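Local coordinates for Pcza361.24 (Amycolatopsis orientalis, PDB 3G2M), which is an S-adenosyl-L-methionine-dependent N-methyltransferase of glycopeptide antibiotic biosynthesis, probably transferring a methyl group to an amine of the glycopeptide, at residues L190-S193 against E194-S198. Sequence-based numbering, arbitrary orientation.
Sequences LAMS and EAAES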
ATOM      1  N   LEU A 190      10.701 -11.304  -3.346  1.00 31.19           N
ATOM      2  CA  LEU A 190      10.086 -10.185  -2.634  1.00 31.68           C
ATOM      3  C   LEU A 190      11.043  -9.689  -1.572  1.00 31.66           C
ATOM      4  O   LEU A 190      11.439 -10.460  -0.697  1.00 32.01           O
ATOM      5  CB  LEU A 190       8.774 -10.615  -1.956  1.00 31.22           C
ATOM      6  CG  LEU A 190       7.651 -11.184  -2.846  1.00 32.55           C
ATOM      7  CD1 LEU A 190       6.595 -11.905  -2.019  1.00 32.12           C
ATOM      8  CD2 LEU A 190       7.020 -10.103  -3.696  1.00 32.48           C
ATOM      9  N   ALA A 191      11.398  -8.410  -1.645  1.00 31.99           N
ATOM     10  CA  ALA A 191      12.227  -7.774  -0.621  1.00 33.15           C
ATOM     11  C   ALA A 191      11.519  -7.788   0.737  1.00 33.93           C
ATOM     12  O   ALA A 191      10.306  -7.567   0.812  1.00 33.57           O
ATOM     13  CB  ALA A 191      12.578  -6.356  -1.027  1.00 33.04           C
HETATM   14  N   MSE A 192      12.293  -8.046   1.793  1.00 34.70           N
HETATM   15  CA  MSE A 192      11.775  -8.242   3.146  1.00 36.65           C
HETATM   16  C   MSE A 192      12.461  -7.268   4.101  1.00 35.73           C
HETATM   17  O   MSE A 192      13.647  -7.415   4.404  1.00 35.30           O
HETATM   18  CB  MSE A 192      11.986  -9.700   3.607  1.00 36.28           C
HETATM   19  CG  MSE A 192      11.501 -10.030   5.042  1.00 38.09           C
HETATM   20 SE   MSE A 192      11.857 -11.896   5.622  1.00 42.63          SE
HETATM   21  CE  MSE A 192      13.798 -11.827   5.639  1.00 41.23           C
ATOM     22  N   SER A 193      11.704  -6.276   4.566  1.00 35.50           N
ATOM     23  CA  SER A 193      12.213  -5.265   5.494  1.00 35.51           C
ATOM     24  C   SER A 193      12.420  -5.854   6.881  1.00 36.07           C
ATOM     25  O   SER A 193      11.967  -6.966   7.164  1.00 35.43           O
ATOM     26  CB  SER A 193      11.228  -4.105   5.601  1.00 35.45           C
ATOM     27  OG  SER A 193      10.055  -4.518   6.280  1.00 33.52           O
ATOM     28  N   GLU A 194      13.086  -5.097   7.750  1.00 37.05           N
ATOM     29  CA  GLU A 194      13.242  -5.504   9.144  1.00 38.94           C
ATOM     30  C   GLU A 194      11.880  -5.709   9.818  1.00 39.20           C
ATOM     31  O   GLU A 194      11.682  -6.707  10.505  1.00 39.10           O
ATOM     32  CB  GLU A 194      14.100  -4.506   9.929  1.00 38.52           C
ATOM     33  CG  GLU A 194      14.640  -5.077  11.236  1.00 40.62           C
ATOM     34  CD  GLU A 194      15.416  -4.069  12.074  1.00 40.77           C
ATOM     35  OE1 GLU A 194      15.930  -3.068  11.518  1.00 43.74           O
ATOM     36  OE2 GLU A 194      15.513  -4.287  13.302  1.00 43.60           O
ATOM     37  N   ALA A 195      10.945  -4.781   9.597  1.00 40.39           N
ATOM     38  CA  ALA A 195       9.591  -4.882  10.161  1.00 41.46           C
ATOM     39  C   ALA A 195       8.824  -6.079   9.624  1.00 42.20           C
ATOM     40  O   ALA A 195       8.063  -6.708  10.358  1.00 42.58           O
ATOM     41  CB  ALA A 195       8.800  -3.595   9.922  1.00 41.66           C
ATOM     42  N   ALA A 196       9.026  -6.391   8.343  1.00 43.12           N
ATOM     43  CA  ALA A 196       8.391  -7.546   7.718  1.00 44.07           C
ATOM     44  C   ALA A 196       8.994  -8.857   8.214  1.00 44.88           C
ATOM     45  O   ALA A 196       8.297  -9.864   8.314  1.00 45.02           O
ATOM     46  CB  ALA A 196       8.485  -7.456   6.206  1.00 43.79           C
ATOM     47  N   GLU A 197      10.288  -8.837   8.522  1.00 45.88           N
ATOM     48  CA  GLU A 197      10.993 -10.022   8.987  1.00 47.32           C
ATOM     49  C   GLU A 197      10.662 -10.370  10.446  1.00 47.93           C
ATOM     50  O   GLU A 197      10.552 -11.549  10.795  1.00 48.35           O
ATOM     51  CB  GLU A 197      12.500  -9.843   8.802  1.00 47.19           C
ATOM     52  CG  GLU A 197      13.338 -11.009   9.308  1.00 47.91           C
ATOM     53  CD  GLU A 197      14.824 -10.743   9.223  1.00 48.17           C
ATOM     54  OE1 GLU A 197      15.595 -11.726   9.224  1.00 49.69           O
ATOM     55  OE2 GLU A 197      15.220  -9.558   9.152  1.00 49.30           O
ATOM     56  N   SER A 198      10.497  -9.345  11.282  1.00 48.70           N
ATOM     57  CA  SER A 198      10.244  -9.526  12.717  1.00 49.65           C
ATOM     58  C   SER A 198       8.885 -10.144  13.028  1.00 50.23           C
ATOM     59  O   SER A 198       7.901  -9.881  12.336  1.00 50.17           O
ATOM     60  CB  SER A 198      10.361  -8.186  13.446  1.00 49.66           C
ATOM     61  OG  SER A 198      11.668  -7.658  13.332  1.00 50.26           O
TER
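S193 caps the short helix 194-197 through A196, a local N-cap contact made just past the end of strand 184-191 in the seven-stranded sheet of the Rossmann-like methyltransferase fold. S193 OG accepts from A196 N at 3.0 Å with an N-H...O angle of 154°. With chi1 at 70°, S193 OG is turned toward the first turn, 3.3 Å from A196 CB. S193 is buried, its OG also hydrogen-bonds E226 OE1, and H221 of the second subunit packs on the serine. The backbone closes the turn: S193 O takes E197 N at 2.9 Å, tilted 22° from the carbonyl plane. M192, a selenomethionine, reaches across the same turn with CG anti to its backbone N and a bend at its last torsion, laying M192 SE 3.8 Å from E197 CB and M192 CE 3.8 Å from E197 CG. R281 salt-bridges E197 OE2 through NH1 and hydrogen-bonds M192 O through NH2. S198, just past the helix, returns to its first residue: E194 O accepts from S198 N and S198 OG, which approach from opposite faces of its plane, S198 OG at 3.0 Å.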